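Local coordinates for protein N-acetylglucosamine-specific lectin (Saxidomus purpuratus, PDB 6M5M) that binds carbohydrate as a calcium-containing C-type lectin and holds N-acetylglucosamine beside one of its calcium ions, at residues P118-G123 and W137-D142; Y86-G91 and E122-Y127. All blocks are in the same frame, centred on the assembly; numbering follows the deposited sequence.

Interaction 1. Residues P118-G123 and W137-D142; sequences PDADEG and WNDHQD. With CA (calcium ion), chain E; NAG (2-acetamido-2-deoxy-beta-D-glucopyranose), chain D.
Asp119 and Asp139 reach the same calcium ion from opposite segments, their carboxylate planes turned 82° against each other. Each gives one oxygen: Asp119 OD1 lies 2.5 Å and Asp139 OD2 2.4 Å from the metal, which lets these two acceptors sit close together. In Asp139, CG stands between the backbone N and the carbonyl carbon (chi1 62°), a torsion that lets the residue use its main chain as well, with Asp139 O 2.3 Å from the calcium. Gln141 completes the protein ligands through OE1, and three waters supply the rest of the seven-atom shell. The other half of the Gln141 amide ties the ligands together: NE2 donates to Asp139 OD2 on its anti lone pair, the one away from OD1, and to Asp121 O at 2.9 Å from above that carbonyl plane. The bend of Gln141 at chi2 brings NE2 back to the CA of Gly123.

On the sugar side, Asn138 ND2 donates a hydrogen bond to NAG O3, and His140 ND1 makes a second one with it, 2.8 Å from ND1 to O3, in the ring plane and nearly straight at 172°. The acetamido methyl C8 rests over one face of the same imidazole. Water 1, a calcium ligand, donates to Asp119 OD2 and Asn138 OD1 and also bonds NAG O4, while water 2 bonds NAG O3. The sugar is therefore linked to this metal through water, with no hydroxyl in its shell. Arg117 adds bonds to Asn138 OD1 and to the sugar.

The site joins the loop between strands 99-102 and 124-130 to the end of edge strand 136-140, which pairs with strand 124-130, while Tyr100 of strand 99-102 packs against Pro118, Asp139 and Gln141.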
ATOM      1  N   PRO A 118       4.814  18.070 -19.337  1.00 52.15           N
ATOM      2  CA  PRO A 118       5.228  19.415 -18.954  1.00 47.71           C
ATOM      3  C   PRO A 118       5.439  20.302 -20.185  1.00 55.60           C
ATOM      4  O   PRO A 118       5.895  19.819 -21.172  1.00 53.69           O
ATOM      5  CB  PRO A 118       6.581  19.139 -18.309  1.00 49.90           C
ATOM      6  CG  PRO A 118       7.131  18.063 -19.171  1.00 52.65           C
ATOM      7  CD  PRO A 118       5.943  17.163 -19.384  1.00 50.88           C
ATOM      8  N   ASP A 119       5.081  21.577 -20.065  1.00 55.40           N
ATOM      9  CA  ASP A 119       5.128  22.525 -21.215  1.00 52.10           C
ATOM     10  C   ASP A 119       6.426  23.345 -21.197  1.00 53.67           C
ATOM     11  O   ASP A 119       6.600  24.176 -22.105  1.00 52.83           O
ATOM     12  CB  ASP A 119       3.895  23.428 -21.239  1.00 55.83           C
ATOM     13  CG  ASP A 119       3.665  24.211 -19.956  1.00 49.67           C
ATOM     14  OD1 ASP A 119       4.625  24.409 -19.206  1.00 45.62           O
ATOM     15  OD2 ASP A 119       2.526  24.620 -19.736  1.00 48.13           O
ATOM     16  N   ALA A 120       7.314  23.098 -20.230  1.00 47.87           N
ATOM     17  CA  ALA A 120       8.608  23.801 -20.086  1.00 49.90           C
ATOM     18  C   ALA A 120       9.467  23.115 -19.023  1.00 51.09           C
ATOM     19  O   ALA A 120       8.917  22.455 -18.125  1.00 47.20           O
ATOM     20  CB  ALA A 120       8.379  25.250 -19.727  1.00 49.60           C
ATOM     21  N   ASP A 121      10.779  23.315 -19.111  1.00 49.49           N
ATOM     22  CA  ASP A 121      11.797  22.712 -18.214  1.00 49.53           C
ATOM     23  C   ASP A 121      11.967  23.581 -16.956  1.00 41.67           C
ATOM     24  O   ASP A 121      11.244  24.594 -16.801  1.00 42.69           O
ATOM     25  CB  ASP A 121      13.100  22.519 -18.992  1.00 52.14           C
ATOM     26  CG  ASP A 121      12.891  21.910 -20.373  1.00 58.72           C
ATOM     27  OD1 ASP A 121      12.342  20.791 -20.465  1.00 62.37           O
ATOM     28  OD2 ASP A 121      13.254  22.570 -21.351  1.00 65.62           O
ATOM     29  N   GLU A 122      12.892  23.194 -16.073  1.00 46.02           N
ATOM     30  CA  GLU A 122      13.221  23.911 -14.817  1.00 47.47           C
ATOM     31  C   GLU A 122      11.941  24.330 -14.072  1.00 46.11           C
ATOM     32  O   GLU A 122      11.873  25.493 -13.586  1.00 42.92           O
ATOM     33  CB  GLU A 122      14.112  25.107 -15.151  1.00 52.72           C
ATOM     34  CG  GLU A 122      15.448  24.686 -15.741  1.00 58.62           C
ATOM     35  CD  GLU A 122      16.164  25.810 -16.475  1.00 65.45           C
ATOM     36  OE1 GLU A 122      15.520  26.473 -17.321  1.00 61.22           O
ATOM     37  OE2 GLU A 122      17.354  26.022 -16.194  1.00 68.32           O
ATOM     38  N   GLY A 123      10.963  23.422 -13.961  1.00 44.83           N
ATOM     39  CA  GLY A 123       9.780  23.628 -13.104  1.00 44.02           C
ATOM     40  C   GLY A 123       9.753  22.673 -11.929  1.00 40.79           C
ATOM     41  O   GLY A 123      10.689  21.918 -11.744  1.00 39.61           O
ATOM     42  N   TRP A 137      -1.006  16.167 -13.201  1.00 44.40           N
ATOM     43  CA  TRP A 137       0.301  16.844 -12.981  1.00 42.50           C
ATOM     44  C   TRP A 137       0.470  18.017 -13.950  1.00 40.44           C
ATOM     45  O   TRP A 137       0.126  17.884 -15.140  1.00 36.18           O
ATOM     46  CB  TRP A 137       1.446  15.847 -13.136  1.00 42.49           C
ATOM     47  CG  TRP A 137       1.328  14.624 -12.294  1.00 45.43           C
ATOM     48  CD1 TRP A 137       0.557  14.449 -11.190  1.00 46.81           C
ATOM     49  CD2 TRP A 137       2.072  13.400 -12.459  1.00 45.73           C
ATOM     50  NE1 TRP A 137       0.733  13.185 -10.691  1.00 46.44           N
ATOM     51  CE2 TRP A 137       1.658  12.520 -11.437  1.00 43.09           C
ATOM     52  CE3 TRP A 137       3.041  12.958 -13.372  1.00 52.15           C
ATOM     53  CZ2 TRP A 137       2.153  11.225 -11.303  1.00 46.40           C
ATOM     54  CZ3 TRP A 137       3.548  11.680 -13.231  1.00 45.62           C
ATOM     55  CH2 TRP A 137       3.117  10.833 -12.198  1.00 47.90           C
ATOM     56  N   ASN A 138       0.975  19.142 -13.437  1.00 39.77           N
ATOM     57  CA  ASN A 138       1.441  20.300 -14.234  1.00 41.04           C
ATOM     58  C   ASN A 138       2.834  20.665 -13.718  1.00 38.34           C
ATOM     59  O   ASN A 138       3.177  20.280 -12.611  1.00 36.25           O
ATOM     60  CB  ASN A 138       0.422  21.439 -14.146  1.00 38.56           C
ATOM     61  CG  ASN A 138       0.920  22.778 -14.636  1.00 40.28           C
ATOM     62  OD1 ASN A 138       0.930  23.031 -15.843  1.00 40.20           O
ATOM     63  ND2 ASN A 138       1.318  23.640 -13.708  1.00 40.00           N
ATOM     64  N   ASP A 139       3.617  21.309 -14.575  1.00 39.64           N
ATOM     65  CA  ASP A 139       4.920  21.934 -14.251  1.00 41.67           C
ATOM     66  C   ASP A 139       4.699  23.441 -14.136  1.00 32.89           C
ATOM     67  O   ASP A 139       4.061  24.015 -15.069  1.00 37.30           O
ATOM     68  CB  ASP A 139       5.956  21.653 -15.347  1.00 44.43           C
ATOM     69  CG  ASP A 139       5.573  22.234 -16.700  1.00 41.07           C
ATOM     70  OD1 ASP A 139       4.619  21.701 -17.314  1.00 36.79           O
ATOM     71  OD2 ASP A 139       6.191  23.250 -17.078  1.00 41.24           O
ATOM     72  N   HIS A 140       5.160  24.016 -13.031  1.00 35.71           N
ATOM     73  CA  HIS A 140       5.170  25.468 -12.711  1.00 34.90           C
ATOM     74  C   HIS A 140       6.629  25.938 -12.688  1.00 41.28           C
ATOM     75  O   HIS A 140       7.429  25.220 -12.089  1.00 38.88           O
ATOM     76  CB  HIS A 140       4.476  25.733 -11.346  1.00 31.32           C
ATOM     77  CG  HIS A 140       4.091  27.167 -11.190  1.00 31.81           C
ATOM     78  ND1 HIS A 140       3.180  27.763 -12.086  1.00 29.49           N
ATOM     79  CD2 HIS A 140       4.486  28.140 -10.349  1.00 29.13           C
ATOM     80  CE1 HIS A 140       3.055  29.027 -11.776  1.00 27.88           C
ATOM     81  NE2 HIS A 140       3.794  29.283 -10.693  1.00 34.23           N
ATOM     82  N   GLN A 141       6.955  27.119 -13.218  1.00 41.09           N
ATOM     83  CA  GLN A 141       8.372  27.573 -13.324  1.00 41.50           C
ATOM     84  C   GLN A 141       8.741  28.545 -12.193  1.00 45.55           C
ATOM     85  O   GLN A 141       9.868  29.061 -12.229  1.00 48.19           O
ATOM     86  CB  GLN A 141       8.628  28.155 -14.713  1.00 42.80           C
ATOM     87  CG  GLN A 141       9.004  27.105 -15.760  1.00 42.60           C
ATOM     88  CD  GLN A 141       8.002  25.979 -15.873  1.00 40.17           C
ATOM     89  OE1 GLN A 141       6.811  26.206 -16.069  1.00 44.94           O
ATOM     90  NE2 GLN A 141       8.477  24.749 -15.820  1.00 39.33           N
ATOM     91  N   ASP A 142       7.876  28.740 -11.192  1.00 39.58           N
ATOM     92  CA  ASP A 142       8.223  29.475  -9.944  1.00 39.46           C
ATOM     93  C   ASP A 142       8.139  28.496  -8.779  1.00 39.96           C
ATOM     94  O   ASP A 142       6.994  28.228  -8.230  1.00 41.40           O
ATOM     95  CB  ASP A 142       7.379  30.727  -9.684  1.00 39.14           C
ATOM     96  CG  ASP A 142       7.746  31.490  -8.413  1.00 39.33           C
ATOM     97  OD1 ASP A 142       8.634  31.046  -7.667  1.00 38.45           O
ATOM     98  OD2 ASP A 142       7.138  32.536  -8.162  1.00 45.89           O
TER
HETATM   99 CA    CA E 203       4.815  25.221 -16.879  1.00 44.41          CA
HETATM  100  C1  NAG D 202      -1.597  27.862 -13.920  1.00 42.11           C
HETATM  101  C2  NAG D 202      -0.640  26.953 -13.181  1.00 40.20           C
HETATM  102  C3  NAG D 202       0.433  27.158 -14.262  1.00 36.11           C
HETATM  103  C4  NAG D 202      -0.120  26.679 -15.560  1.00 34.97           C
HETATM  104  C5  NAG D 202      -1.512  27.225 -15.901  1.00 37.89           C
HETATM  105  C6  NAG D 202      -2.005  26.560 -17.159  1.00 38.93           C
HETATM  106  C7  NAG D 202       0.156  26.551 -10.936  1.00 34.90           C
HETATM  107  C8  NAG D 202       0.536  27.189  -9.687  1.00 36.03           C
HETATM  108  N2  NAG D 202      -0.303  27.412 -11.871  1.00 37.23           N
HETATM  109  O1  NAG D 202      -2.101  28.973 -13.311  1.00 40.42           O
HETATM  110  O3  NAG D 202       1.647  26.476 -14.026  1.00 34.90           O
HETATM  111  O4  NAG D 202       0.740  27.015 -16.685  1.00 36.89           O
HETATM  112  O5  NAG D 202      -2.388  27.065 -14.752  1.00 40.27           O
HETATM  113  O6  NAG D 202      -2.285  25.211 -16.864  1.00 42.40           O
HETATM  114  O7  NAG D 202       0.252  25.330 -11.077  1.00 34.48           O
HETATM  115  O   HOH W   1       2.417  24.913 -17.050  1.00 39.55           O
HETATM  116  O   HOH W   2       4.039  27.116 -15.546  1.00 40.96           O
HETATM  117  O   HOH W   3       5.414  26.717 -18.412  1.00 44.76           O

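Interaction 2. Residues Y86-G91 and E122-Y127; sequences YYWIGG and EGCMDY. With NAG (2-acetamido-2-deoxy-beta-D-glucopyranose), chain D.
Tyr87 pairs with Tyr127, and Trp88 with Asp126, where strands 86-89 and 124-127 run antiparallel in a sheet of the C-type lectin fold. Tyr87-Tyr127 is the hydrogen-bonded pair, Trp88-Asp126 the non-hydrogen-bonded one; beyond them Ile89 N donates to Met125 O at 3.0 Å. After the inverse gamma turn centred on Gly90, Gly91 O takes the N-H of Met125.

Asp126 leads from this ladder to the sugar. Its CB packs 3.5 Å from Trp88 CE3; with chi1 at 55°, CG passes CZ3 obliquely, the carboxylate plane only 17° from that of the ring. OD1 has a weak hydrogen bond with Asn138 ND2. OD2 passes Tyr86 CB at 3.5 Å and ends beside the acetamido group of NAG.

Two aromatic residues flank this acid. The Tyr86 ring takes the acetamido methyl over the centre of one face, while Trp88 meets Cys124, whose sulfur is disulfide-bonded to Cys143, in an oblique sulfur-aromatic contact. Asp126 OD2 lies 2.4 Å from NAG O7, unusually short and so somewhat doubtful, though consistent with a protonated carboxyl group facing the amide oxygen.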
ATOM      1  N   TYR A  86      -4.573  23.698  -6.686  1.00 36.00           N
ATOM      2  CA  TYR A  86      -3.227  23.073  -6.886  1.00 32.84           C
ATOM      3  C   TYR A  86      -2.562  22.684  -5.569  1.00 31.69           C
ATOM      4  O   TYR A  86      -2.685  23.320  -4.489  1.00 37.23           O
ATOM      5  CB  TYR A  86      -2.282  23.958  -7.731  1.00 33.36           C
ATOM      6  CG  TYR A  86      -2.018  25.338  -7.181  1.00 29.95           C
ATOM      7  CD1 TYR A  86      -0.962  25.614  -6.321  1.00 28.15           C
ATOM      8  CD2 TYR A  86      -2.793  26.413  -7.549  1.00 28.03           C
ATOM      9  CE1 TYR A  86      -0.682  26.889  -5.846  1.00 27.98           C
ATOM     10  CE2 TYR A  86      -2.530  27.691  -7.088  1.00 30.46           C
ATOM     11  CZ  TYR A  86      -1.495  27.948  -6.200  1.00 31.56           C
ATOM     12  OH  TYR A  86      -1.274  29.222  -5.742  1.00 34.10           O
ATOM     13  N   TYR A  87      -1.847  21.565  -5.633  1.00 32.74           N
ATOM     14  CA  TYR A  87      -1.121  20.965  -4.508  1.00 31.62           C
ATOM     15  C   TYR A  87       0.281  20.608  -4.998  1.00 37.42           C
ATOM     16  O   TYR A  87       0.397  19.946  -6.057  1.00 35.47           O
ATOM     17  CB  TYR A  87      -1.834  19.701  -4.033  1.00 37.64           C
ATOM     18  CG  TYR A  87      -3.087  19.896  -3.215  1.00 29.60           C
ATOM     19  CD1 TYR A  87      -4.300  20.204  -3.804  1.00 33.38           C
ATOM     20  CD2 TYR A  87      -3.092  19.611  -1.864  1.00 31.26           C
ATOM     21  CE1 TYR A  87      -5.468  20.283  -3.047  1.00 32.60           C
ATOM     22  CE2 TYR A  87      -4.247  19.704  -1.088  1.00 30.05           C
ATOM     23  CZ  TYR A  87      -5.454  20.028  -1.693  1.00 36.21           C
ATOM     24  OH  TYR A  87      -6.625  20.131  -0.972  1.00 35.45           O
ATOM     25  N   TRP A  88       1.294  21.018  -4.244  1.00 36.64           N
ATOM     26  CA  TRP A  88       2.707  20.686  -4.548  1.00 37.11           C
ATOM     27  C   TRP A  88       2.995  19.207  -4.278  1.00 34.07           C
ATOM     28  O   TRP A  88       2.684  18.680  -3.186  1.00 30.72           O
ATOM     29  CB  TRP A  88       3.640  21.622  -3.786  1.00 33.64           C
ATOM     30  CG  TRP A  88       3.525  23.052  -4.189  1.00 27.34           C
ATOM     31  CD1 TRP A  88       3.326  24.118  -3.379  1.00 28.59           C
ATOM     32  CD2 TRP A  88       3.741  23.591  -5.492  1.00 29.42           C
ATOM     33  NE1 TRP A  88       3.360  25.275  -4.081  1.00 28.99           N
ATOM     34  CE2 TRP A  88       3.593  24.985  -5.388  1.00 27.68           C
ATOM     35  CE3 TRP A  88       3.995  23.023  -6.735  1.00 30.55           C
ATOM     36  CZ2 TRP A  88       3.729  25.806  -6.501  1.00 32.85           C
ATOM     37  CZ3 TRP A  88       4.176  23.833  -7.821  1.00 32.51           C
ATOM     38  CH2 TRP A  88       4.039  25.209  -7.703  1.00 33.71           C
ATOM     39  N   ILE A  89       3.753  18.586  -5.198  1.00 31.47           N
ATOM     40  CA  ILE A  89       4.206  17.179  -5.016  1.00 34.46           C
ATOM     41  C   ILE A  89       5.717  17.061  -5.295  1.00 37.37           C
ATOM     42  O   ILE A  89       6.317  18.051  -5.686  1.00 32.75           O
ATOM     43  CB  ILE A  89       3.381  16.226  -5.869  1.00 34.49           C
ATOM     44  CG1 ILE A  89       3.478  16.543  -7.353  1.00 31.95           C
ATOM     45  CG2 ILE A  89       1.946  16.240  -5.368  1.00 35.94           C
ATOM     46  CD1 ILE A  89       2.924  15.465  -8.190  1.00 34.94           C
ATOM     47  N   GLY A  90       6.280  15.884  -5.033  1.00 39.21           N
ATOM     48  CA  GLY A  90       7.744  15.712  -4.968  1.00 36.69           C
ATOM     49  C   GLY A  90       8.353  15.356  -6.310  1.00 39.26           C
ATOM     50  O   GLY A  90       9.108  14.374  -6.375  1.00 36.46           O
ATOM     51  N   GLY A  91       8.063  16.145  -7.336  1.00 37.53           N
ATOM     52  CA  GLY A  91       8.669  16.049  -8.677  1.00 38.64           C
ATOM     53  C   GLY A  91       9.252  17.384  -9.120  1.00 40.66           C
ATOM     54  O   GLY A  91       8.617  18.438  -8.889  1.00 34.68           O
ATOM     55  N   GLU A 122      12.892  23.194 -16.073  1.00 46.02           N
ATOM     56  CA  GLU A 122      13.221  23.911 -14.817  1.00 47.47           C
ATOM     57  C   GLU A 122      11.941  24.330 -14.072  1.00 46.11           C
ATOM     58  O   GLU A 122      11.873  25.493 -13.586  1.00 42.92           O
ATOM     59  CB  GLU A 122      14.112  25.107 -15.151  1.00 52.72           C
ATOM     60  CG  GLU A 122      15.448  24.686 -15.741  1.00 58.62           C
ATOM     61  CD  GLU A 122      16.164  25.810 -16.475  1.00 65.45           C
ATOM     62  OE1 GLU A 122      15.520  26.473 -17.321  1.00 61.22           O
ATOM     63  OE2 GLU A 122      17.354  26.022 -16.194  1.00 68.32           O
ATOM     64  N   GLY A 123      10.963  23.422 -13.961  1.00 44.83           N
ATOM     65  CA  GLY A 123       9.780  23.628 -13.104  1.00 44.02           C
ATOM     66  C   GLY A 123       9.753  22.673 -11.929  1.00 40.79           C
ATOM     67  O   GLY A 123      10.689  21.918 -11.744  1.00 39.61           O
ATOM     68  N   CYS A 124       8.719  22.788 -11.108  1.00 35.03           N
ATOM     69  CA  CYS A 124       8.324  21.843 -10.034  1.00 34.68           C
ATOM     70  C   CYS A 124       6.894  21.412 -10.351  1.00 32.03           C
ATOM     71  O   CYS A 124       6.208  22.165 -11.056  1.00 38.49           O
ATOM     72  CB  CYS A 124       8.417  22.455  -8.651  1.00 35.67           C
ATOM     73  SG  CYS A 124       7.942  24.198  -8.610  1.00 48.10           S
ATOM     74  N   MET A 125       6.459  20.276  -9.818  1.00 35.49           N
ATOM     75  CA  MET A 125       5.171  19.658 -10.218  1.00 34.35           C
ATOM     76  C   MET A 125       4.114  19.878  -9.119  1.00 29.07           C
ATOM     77  O   MET A 125       4.408  19.777  -7.900  1.00 32.18           O
ATOM     78  CB  MET A 125       5.362  18.157 -10.477  1.00 37.31           C
ATOM     79  CG  MET A 125       6.595  17.856 -11.324  1.00 42.69           C
ATOM     80  SD  MET A 125       6.967  16.064 -11.602  1.00 42.59           S
ATOM     81  CE  MET A 125       5.352  15.467 -12.120  1.00 49.82           C
ATOM     82  N   ASP A 126       2.897  20.045  -9.586  1.00 35.36           N
ATOM     83  CA  ASP A 126       1.737  20.142  -8.689  1.00 36.74           C
ATOM     84  C   ASP A 126       0.565  19.404  -9.322  1.00 32.56           C
ATOM     85  O   ASP A 126       0.599  19.153 -10.512  1.00 34.07           O
ATOM     86  CB  ASP A 126       1.341  21.596  -8.419  1.00 35.26           C
ATOM     87  CG  ASP A 126       1.074  22.451  -9.643  1.00 32.94           C
ATOM     88  OD1 ASP A 126       1.251  21.976 -10.725  1.00 35.11           O
ATOM     89  OD2 ASP A 126       0.692  23.593  -9.468  1.00 37.62           O
ATOM     90  N   TYR A 127      -0.351  18.936  -8.486  1.00 36.30           N
ATOM     91  CA  TYR A 127      -1.667  18.549  -9.042  1.00 32.44           C
ATOM     92  C   TYR A 127      -2.364  19.893  -9.269  1.00 33.63           C
ATOM     93  O   TYR A 127      -2.227  20.773  -8.450  1.00 36.27           O
ATOM     94  CB  TYR A 127      -2.435  17.624  -8.101  1.00 32.09           C
ATOM     95  CG  TYR A 127      -2.129  16.166  -8.292  1.00 30.20           C
ATOM     96  CD1 TYR A 127      -2.824  15.399  -9.200  1.00 34.92           C
ATOM     97  CD2 TYR A 127      -1.135  15.554  -7.566  1.00 28.79           C
ATOM     98  CE1 TYR A 127      -2.548  14.059  -9.381  1.00 35.38           C
ATOM     99  CE2 TYR A 127      -0.852  14.213  -7.727  1.00 30.45           C
ATOM    100  CZ  TYR A 127      -1.558  13.461  -8.637  1.00 32.37           C
ATOM    101  OH  TYR A 127      -1.272  12.147  -8.803  1.00 36.83           O
TER
HETATM  102  C1  NAG D 202      -1.597  27.862 -13.920  1.00 42.11           C
HETATM  103  C2  NAG D 202      -0.640  26.953 -13.181  1.00 40.20           C
HETATM  104  C3  NAG D 202       0.433  27.158 -14.262  1.00 36.11           C
HETATM  105  C4  NAG D 202      -0.120  26.679 -15.560  1.00 34.97           C
HETATM  106  C5  NAG D 202      -1.512  27.225 -15.901  1.00 37.89           C
HETATM  107  C6  NAG D 202      -2.005  26.560 -17.159  1.00 38.93           C
HETATM  108  C7  NAG D 202       0.156  26.551 -10.936  1.00 34.90           C
HETATM  109  C8  NAG D 202       0.536  27.189  -9.687  1.00 36.03           C
HETATM  110  N2  NAG D 202      -0.303  27.412 -11.871  1.00 37.23           N
HETATM  111  O1  NAG D 202      -2.101  28.973 -13.311  1.00 40.42           O
HETATM  112  O3  NAG D 202       1.647  26.476 -14.026  1.00 34.90           O
HETATM  113  O4  NAG D 202       0.740  27.015 -16.685  1.00 36.89           O
HETATM  114  O5  NAG D 202      -2.388  27.065 -14.752  1.00 40.27           O
HETATM  115  O6  NAG D 202      -2.285  25.211 -16.864  1.00 42.40           O
HETATM  116  O7  NAG D 202       0.252  25.330 -11.077  1.00 34.48           O

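The centres of the two interactions lie about 8 Å apart, both reaching one antiparallel sheet, ordered 99-102, 86-94, 124-130, 136-140. Along the chain 86-91 comes first, then 118-123, in the loop that precedes strand 124-130 and overlapping 122-127 at Glu122 and Gly123, and finally 137-142. Strand 124-130 links them: it pairs with 86-94 in interaction 2 and with 136-140, where His140 N approaches Cys124 O at 2.9 Å. His140 CB also packs on Trp88 CH2. Both contacts touch the same N-acetylglucosamine, interaction 1 at O3 directly and at O4 through a calcium-bound water, interaction 2 at the acetamido group, an arrangement consistent with recognition of the N-acetyl substituent.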